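Side-chain contacts in dTDP-4-dehydrorhamnose 3,5-epimerase (Sulfolobus tokodaii, PDB 2B9U), which probably catalyses the epimerisation of dTDP-4-dehydro-6-deoxyglucose at C3' and C5', a step on the route to dTDP-L-rhamnose: residues Glu4-Gly9 against Leu14-Val19; Ser50-Arg53 against Val57-Leu60; Arg24-Glu29 against Glu105-Leu110. All coordinates share one frame; numbering follows the deposited sequence.

Interaction 1 of 3, residues Glu4-Gly9 against Leu14-Val19; sequences EFENLG and LIKPKV
Glu4, Phe5 and Glu6 pair with Lys16, Ile15 and Leu14 in an antiparallel beta hairpin at the edge of the flattened jelly roll. Glu4 with Lys16 and Glu6 with Leu14 are hydrogen-bonded pairs, each joined by two N-H···O=C bonds; the one from Leu14 N to Glu6 O measures 2.8 Å. Between them Phe5 and Ile15 form a non-hydrogen-bonded pair whose side chains stand on the other face of the sheet.

Lys16 can be followed outward atom by atom. Its CB lies 3.7 Å from Glu4 O, and CG stays close to the same carbonyl. Lys16 CD then passes Glu4 CB at 4.1 Å and begins to near the carboxylate of Glu6. The bend at chi3 (130°) carries the chain toward that group: Lys16 CE is 3.3 Å from Glu6 OE2, and NZ of the lysine closes a salt bridge to the same oxygen at 2.8 Å. The ammonium meets OE2 from above the carboxylate plane, 49° out of it. Lysine suits this place because its methylene groups can run past the neighbouring strand while its end meets a charge two residues along. Glu4 OE1, farther away, probably adds a weaker electrostatic pull.

Leu14 lies on the same face, where its CB is met by the forked end of Leu8; Tyr108 and Leu102 also border the leucine, so an apolar residue belongs there. On the opposite face, Ile15 stands beside Phe5 and points the same way, while its side chain also reaches Met109 and Trp111. There the branched isoleucine brings two carbons to the phenyl ring: CG1 lies 3.6 Å from Phe5 CD2, and CG2 lies 3.9 Å from Phe5 CE2.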
# COMPACT_ATOMS: atom_id res chain seq x y z
N GLU A 4 2.66 15.64 -7.97
CA GLU A 4 1.86 16.77 -8.39
C GLU A 4 0.44 16.59 -7.86
O GLU A 4 -0.12 15.51 -7.96
CB GLU A 4 1.85 16.89 -9.91
CG GLU A 4 3.19 17.38 -10.45
CD GLU A 4 3.09 17.99 -11.84
OE1 GLU A 4 2.08 17.75 -12.56
OE2 GLU A 4 4.03 18.72 -12.22
N PHE A 5 -0.11 17.67 -7.30
CA PHE A 5 -1.45 17.67 -6.70
C PHE A 5 -2.41 18.55 -7.50
O PHE A 5 -2.09 19.71 -7.79
CB PHE A 5 -1.37 18.16 -5.26
CG PHE A 5 -0.44 17.35 -4.38
CD1 PHE A 5 0.92 17.65 -4.31
CD2 PHE A 5 -0.94 16.29 -3.61
CE1 PHE A 5 1.78 16.90 -3.50
CE2 PHE A 5 -0.08 15.55 -2.78
CZ PHE A 5 1.28 15.85 -2.74
N GLU A 6 -3.56 17.99 -7.86
CA GLU A 6 -4.62 18.73 -8.55
C GLU A 6 -5.93 18.71 -7.76
O GLU A 6 -6.45 17.65 -7.42
CB GLU A 6 -4.86 18.16 -9.96
CG GLU A 6 -3.58 17.77 -10.68
CD GLU A 6 -3.73 17.56 -12.18
OE1 GLU A 6 -4.84 17.21 -12.64
OE2 GLU A 6 -2.71 17.74 -12.89
N ASN A 7 -6.46 19.91 -7.49
CA ASN A 7 -7.76 20.09 -6.86
C ASN A 7 -8.88 19.70 -7.81
O ASN A 7 -9.03 20.32 -8.86
CB ASN A 7 -8.00 21.55 -6.45
CG ASN A 7 -6.99 22.06 -5.46
OD1 ASN A 7 -5.92 21.47 -5.26
ND2 ASN A 7 -7.31 23.20 -4.83
N LEU A 8 -9.69 18.73 -7.41
CA LEU A 8 -10.83 18.33 -8.23
C LEU A 8 -12.16 18.92 -7.74
O LEU A 8 -13.22 18.63 -8.29
CB LEU A 8 -10.91 16.80 -8.36
CG LEU A 8 -9.66 16.03 -8.86
CD1 LEU A 8 -10.03 14.59 -9.12
CD2 LEU A 8 -9.01 16.62 -10.13
N GLY A 9 -12.09 19.76 -6.72
CA GLY A 9 -13.28 20.34 -6.11
C GLY A 9 -13.64 19.69 -4.78
O GLY A 9 -13.43 18.49 -4.60
N LEU A 14 -6.37 14.98 -6.66
CA LEU A 14 -5.72 13.95 -7.46
C LEU A 14 -4.22 14.07 -7.26
O LEU A 14 -3.66 15.16 -7.39
CB LEU A 14 -6.09 14.06 -8.95
CG LEU A 14 -5.50 12.92 -9.80
CD1 LEU A 14 -6.58 11.90 -10.16
CD2 LEU A 14 -4.80 13.47 -11.02
N ILE A 15 -3.58 12.95 -6.93
CA ILE A 15 -2.13 12.91 -6.72
C ILE A 15 -1.45 12.14 -7.84
O ILE A 15 -1.86 11.02 -8.20
CB ILE A 15 -1.74 12.31 -5.32
CG1 ILE A 15 -2.42 13.07 -4.20
CG2 ILE A 15 -0.22 12.40 -5.07
CD1 ILE A 15 -3.53 12.32 -3.56
N LYS A 16 -0.38 12.72 -8.38
CA LYS A 16 0.31 12.13 -9.52
C LYS A 16 1.75 11.89 -9.13
O LYS A 16 2.48 12.85 -8.90
CB LYS A 16 0.28 13.07 -10.72
CG LYS A 16 -1.09 13.54 -11.14
CD LYS A 16 -0.94 14.78 -12.01
CE LYS A 16 -1.74 14.63 -13.29
NZ LYS A 16 -1.37 15.68 -14.31
N PRO A 17 2.15 10.61 -9.01
CA PRO A 17 3.51 10.28 -8.58
C PRO A 17 4.51 10.24 -9.73
O PRO A 17 4.12 10.26 -10.89
CB PRO A 17 3.35 8.90 -7.93
CG PRO A 17 2.19 8.25 -8.66
CD PRO A 17 1.34 9.40 -9.25
N LYS A 18 5.79 10.16 -9.43
CA LYS A 18 6.79 10.01 -10.48
C LYS A 18 7.23 8.57 -10.59
O LYS A 18 7.65 7.97 -9.61
CB LYS A 18 7.99 10.91 -10.22
CG LYS A 18 7.87 12.26 -10.89
CD LYS A 18 9.27 12.80 -11.23
CE LYS A 18 9.18 14.19 -11.77
NZ LYS A 18 8.78 15.15 -10.70
N VAL A 19 7.12 8.04 -11.81
CA VAL A 19 7.43 6.65 -12.09
C VAL A 19 8.77 6.60 -12.85
O VAL A 19 9.00 7.35 -13.82
CB VAL A 19 6.27 6.00 -12.88
CG1 VAL A 19 6.56 4.54 -13.25
CG2 VAL A 19 4.95 6.14 -12.10

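Interaction 2 of 3, residues Ser50-Arg53 against Val57-Leu60; sequences SFSR and VRGL
Two strands from different sheets of the cupin jelly roll are bridged where Arg58, on strand 57-63, reaches Ser50 and Ser52 on strand 44-52. The short strand axes come no nearer than 9.5 Å, too far for backbone pairing, so a long side chain has to span the gap. Arg58 does this with a chain extended from CG to NE, and chi4 of -99° turns the guanidinium plane roughly a right angle out of the plane of the chain.

Turned this way, the flat group meets the two serines differently. Ser52 OG sits near its edge and accepts from Arg58 NE at 2.8 Å, somewhat tilted from the guanidinium plane; a weak second bond comes from Arg58 NH2 at 3.3 Å. Ser50 instead lays its CB over the centre of one face, while its OG is hydrogen-bonded to Tyr130 OH. Serine is small enough to let the group lie this close, and alternation along the strand turns both side chains toward the arginine.

With an alanine in place of the arginine, Ser52 OG would probably lose both of these donors and a gap would open over Ser50 CB.

Phe26 of the second subunit packs on Arg58, and Arg24 of that subunit brings another guanidinium near. Paired arginines from two subunits are consistent with a place for the diphosphate of the dTDP-sugar, as in related RmlC epimerases. At the edge of the guanidinium, Arg58 NH2 lies 3.0 Å from Phe51 O.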
# COMPACT_ATOMS: atom_id res chain seq x y z
N SER A 50 -8.34 -4.67 -1.89
CA SER A 50 -9.36 -5.51 -2.51
C SER A 50 -8.92 -5.93 -3.89
O SER A 50 -8.19 -5.19 -4.56
CB SER A 50 -10.72 -4.80 -2.58
OG SER A 50 -10.69 -3.67 -3.43
N PHE A 51 -9.37 -7.11 -4.30
CA PHE A 51 -9.28 -7.53 -5.67
C PHE A 51 -10.71 -7.62 -6.21
O PHE A 51 -11.57 -8.25 -5.60
CB PHE A 51 -8.56 -8.86 -5.81
CG PHE A 51 -8.74 -9.50 -7.16
CD1 PHE A 51 -8.15 -8.93 -8.30
CD2 PHE A 51 -9.52 -10.64 -7.31
CE1 PHE A 51 -8.32 -9.50 -9.56
CE2 PHE A 51 -9.69 -11.22 -8.56
CZ PHE A 51 -9.09 -10.64 -9.69
N SER A 52 -10.97 -6.98 -7.34
CA SER A 52 -12.30 -6.91 -7.89
C SER A 52 -12.26 -7.37 -9.34
O SER A 52 -11.49 -6.86 -10.13
CB SER A 52 -12.84 -5.47 -7.78
OG SER A 52 -12.73 -5.00 -6.44
N ARG A 53 -13.11 -8.34 -9.66
CA ARG A 53 -13.28 -8.81 -11.03
C ARG A 53 -13.97 -7.73 -11.83
O ARG A 53 -14.69 -6.92 -11.26
CB ARG A 53 -14.10 -10.11 -11.04
CG ARG A 53 -13.33 -11.27 -10.44
CD ARG A 53 -14.21 -12.46 -10.12
NE ARG A 53 -13.40 -13.54 -9.54
CZ ARG A 53 -13.83 -14.77 -9.31
NH1 ARG A 53 -15.08 -15.14 -9.62
NH2 ARG A 53 -13.01 -15.66 -8.77
N VAL A 57 -18.93 -3.59 -8.58
CA VAL A 57 -19.14 -2.30 -7.95
C VAL A 57 -19.04 -2.48 -6.44
O VAL A 57 -19.63 -3.41 -5.89
CB VAL A 57 -20.54 -1.73 -8.30
CG1 VAL A 57 -20.81 -0.44 -7.51
CG2 VAL A 57 -20.67 -1.49 -9.81
N ARG A 58 -18.26 -1.61 -5.79
CA ARG A 58 -18.17 -1.55 -4.35
C ARG A 58 -18.47 -0.10 -3.97
O ARG A 58 -17.86 0.81 -4.52
CB ARG A 58 -16.77 -1.92 -3.85
CG ARG A 58 -16.36 -3.35 -4.13
CD ARG A 58 -14.92 -3.61 -3.70
NE ARG A 58 -14.41 -4.87 -4.22
CZ ARG A 58 -14.34 -6.01 -3.53
NH1 ARG A 58 -14.76 -6.06 -2.27
NH2 ARG A 58 -13.85 -7.10 -4.10
N GLY A 59 -19.40 0.11 -3.03
CA GLY A 59 -19.72 1.45 -2.55
C GLY A 59 -21.21 1.66 -2.31
O GLY A 59 -22.00 0.74 -2.49
N LEU A 60 -21.62 2.87 -1.93
CA LEU A 60 -20.72 4.00 -1.72
C LEU A 60 -20.57 4.20 -0.21
O LEU A 60 -21.53 4.59 0.47
CB LEU A 60 -21.26 5.26 -2.42
CG LEU A 60 -21.79 5.13 -3.86
CD1 LEU A 60 -22.40 6.44 -4.39
CD2 LEU A 60 -20.70 4.66 -4.80

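Interaction 3 of 3, residues Arg24-Glu29 against Glu105-Leu110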
# COMPACT_ATOMS: atom_id res chain seq x y z
N ARG A 24 14.59 -3.26 -15.31
CA ARG A 24 14.10 -4.15 -14.26
C ARG A 24 12.57 -4.19 -14.18
O ARG A 24 11.99 -5.17 -13.69
CB ARG A 24 14.66 -3.73 -12.88
CG ARG A 24 16.15 -4.03 -12.73
CD ARG A 24 16.69 -3.49 -11.43
NE ARG A 24 16.41 -2.06 -11.30
CZ ARG A 24 16.63 -1.35 -10.20
NH1 ARG A 24 17.17 -1.93 -9.12
NH2 ARG A 24 16.32 -0.06 -10.19
N GLY A 25 11.94 -3.14 -14.68
CA GLY A 25 10.53 -2.89 -14.43
C GLY A 25 10.42 -1.42 -14.14
O GLY A 25 10.91 -0.60 -14.92
N PHE A 26 9.82 -1.07 -13.01
CA PHE A 26 9.72 0.34 -12.61
C PHE A 26 9.57 0.54 -11.11
O PHE A 26 9.24 -0.39 -10.39
CB PHE A 26 8.60 1.09 -13.37
CG PHE A 26 7.22 0.47 -13.23
CD1 PHE A 26 6.40 0.80 -12.14
CD2 PHE A 26 6.72 -0.41 -14.19
CE1 PHE A 26 5.11 0.25 -12.00
CE2 PHE A 26 5.44 -0.96 -14.07
CZ PHE A 26 4.64 -0.63 -12.98
N PHE A 27 9.81 1.78 -10.68
CA PHE A 27 9.73 2.16 -9.27
C PHE A 27 8.98 3.48 -9.10
O PHE A 27 9.07 4.37 -9.95
CB PHE A 27 11.14 2.31 -8.68
CG PHE A 27 11.14 2.62 -7.19
CD1 PHE A 27 11.15 1.59 -6.25
CD2 PHE A 27 11.14 3.94 -6.75
CE1 PHE A 27 11.14 1.87 -4.91
CE2 PHE A 27 11.14 4.22 -5.39
CZ PHE A 27 11.14 3.18 -4.48
N LEU A 28 8.25 3.59 -7.99
CA LEU A 28 7.69 4.85 -7.57
C LEU A 28 7.50 4.93 -6.07
O LEU A 28 7.18 3.92 -5.41
CB LEU A 28 6.34 5.13 -8.24
CG LEU A 28 5.17 4.17 -8.01
CD1 LEU A 28 3.90 4.98 -7.98
CD2 LEU A 28 5.09 3.09 -9.13
N GLU A 29 7.63 6.15 -5.57
CA GLU A 29 7.12 6.52 -4.26
C GLU A 29 5.64 6.80 -4.41
O GLU A 29 5.23 7.68 -5.17
CB GLU A 29 7.89 7.72 -3.68
CG GLU A 29 9.38 7.45 -3.59
CD GLU A 29 10.22 8.64 -3.09
OE1 GLU A 29 9.98 9.79 -3.51
OE2 GLU A 29 11.13 8.40 -2.27
N GLU A 105 -1.79 2.15 -15.42
CA GLU A 105 -1.10 2.91 -16.48
C GLU A 105 -0.67 4.27 -15.97
O GLU A 105 0.44 4.71 -16.25
CB GLU A 105 -1.99 3.09 -17.73
CG GLU A 105 -1.54 4.24 -18.65
CD GLU A 105 -2.62 4.73 -19.61
OE1 GLU A 105 -2.97 3.97 -20.54
OE2 GLU A 105 -3.12 5.86 -19.44
N ASN A 106 -1.57 4.94 -15.25
CA ASN A 106 -1.28 6.26 -14.70
C ASN A 106 -0.67 6.27 -13.29
O ASN A 106 0.10 7.17 -12.95
CB ASN A 106 -2.47 7.25 -14.84
CG ASN A 106 -3.76 6.84 -14.06
OD1 ASN A 106 -3.74 6.14 -13.04
ND2 ASN A 106 -4.89 7.35 -14.55
N HIS A 107 -0.99 5.24 -12.50
CA HIS A 107 -0.63 5.18 -11.07
C HIS A 107 -1.08 6.41 -10.29
O HIS A 107 -0.48 6.76 -9.28
CB HIS A 107 0.88 4.94 -10.87
CG HIS A 107 1.34 3.59 -11.32
ND1 HIS A 107 1.03 2.43 -10.63
CD2 HIS A 107 2.05 3.20 -12.39
CE1 HIS A 107 1.54 1.39 -11.26
NE2 HIS A 107 2.16 1.83 -12.34
N TYR A 108 -2.13 7.08 -10.77
CA TYR A 108 -2.73 8.21 -10.04
C TYR A 108 -3.52 7.75 -8.82
O TYR A 108 -4.01 6.59 -8.74
CB TYR A 108 -3.67 9.05 -10.94
CG TYR A 108 -3.04 9.76 -12.13
CD1 TYR A 108 -1.68 10.02 -12.19
CD2 TYR A 108 -3.83 10.22 -13.17
CE1 TYR A 108 -1.11 10.68 -13.28
CE2 TYR A 108 -3.28 10.89 -14.26
CZ TYR A 108 -1.92 11.12 -14.31
OH TYR A 108 -1.37 11.78 -15.39
N MET A 109 -3.67 8.69 -7.89
CA MET A 109 -4.33 8.46 -6.61
C MET A 109 -5.36 9.56 -6.41
O MET A 109 -5.19 10.66 -6.91
CB MET A 109 -3.32 8.54 -5.47
CG MET A 109 -2.41 7.31 -5.32
SD MET A 109 -0.98 7.70 -4.29
CE MET A 109 0.09 8.48 -5.50
N LEU A 110 -6.41 9.24 -5.67
CA LEU A 110 -7.42 10.21 -5.26
C LEU A 110 -7.41 10.26 -3.76
O LEU A 110 -7.59 9.21 -3.09
CB LEU A 110 -8.81 9.73 -5.66
CG LEU A 110 -9.77 10.42 -6.62
CD1 LEU A 110 -11.17 10.26 -6.04
CD2 LEU A 110 -9.44 11.89 -6.86
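Chi1 angles of 57° in Phe26 and 61° in Leu28 set each CG between its backbone N and carbonyl carbon, the crowded position, and from there both side chains meet His107. The two residues, separated by one on strand 25-32 of the jelly roll, point to the same side, toward the turn that leads into strand 109-112, with His107 in that turn.

Phe26 and His107 approach from opposite directions. Phe26 CE1 comes to 3.4 Å from His107 NE2, yet the rings are oblique, their planes at 59° and their centroids 5.2 Å apart. Leu28 takes one face of the imidazole: its CD2 stands 4.3 Å from the centroid of the His107 ring, almost straight above it, in a CH-pi contact. The other branch, CD1, lies 4.2 Å from His107 CB. A leucine fits because its fork covers both the ring and its root, and a histidine because one flat imidazole offers a face to Leu28 and its NE2 end to Phe26. Phe74 packs on His107 too.

Strand 25-32 reaches beyond its own chain, since Phe26 to Glu29 also pair in antiparallel fashion with a strand of the second subunit. The turn holding His107 includes an Asx turn: Asn106 OD1 accepts from Tyr108 N at 2.9 Å, the donor lying well above the plane of the side-chain carbonyl.

Interactions 1 and 3 are neighbours, their centres about 12 Å apart. Strand 12-22 pairs with strands 109-112 and 25-32 one after the other along the same edge, while strand 3-9 takes its other edge; Ile15 N comes 2.8 Å from Met109 O, and Pro17 packs on both segments of interaction 3. Interaction 2 stands apart within the chain, its centre about 23 Å from that of interaction 1 and 21 Å from that of interaction 3. The dimer brings interactions 2 and 3 together across the interface: Phe26 of one subunit meets Phe51 and Arg58 of the other. All three contacts lie away from Tyr137, which is predicted to stack on the substrate's thymidine ring.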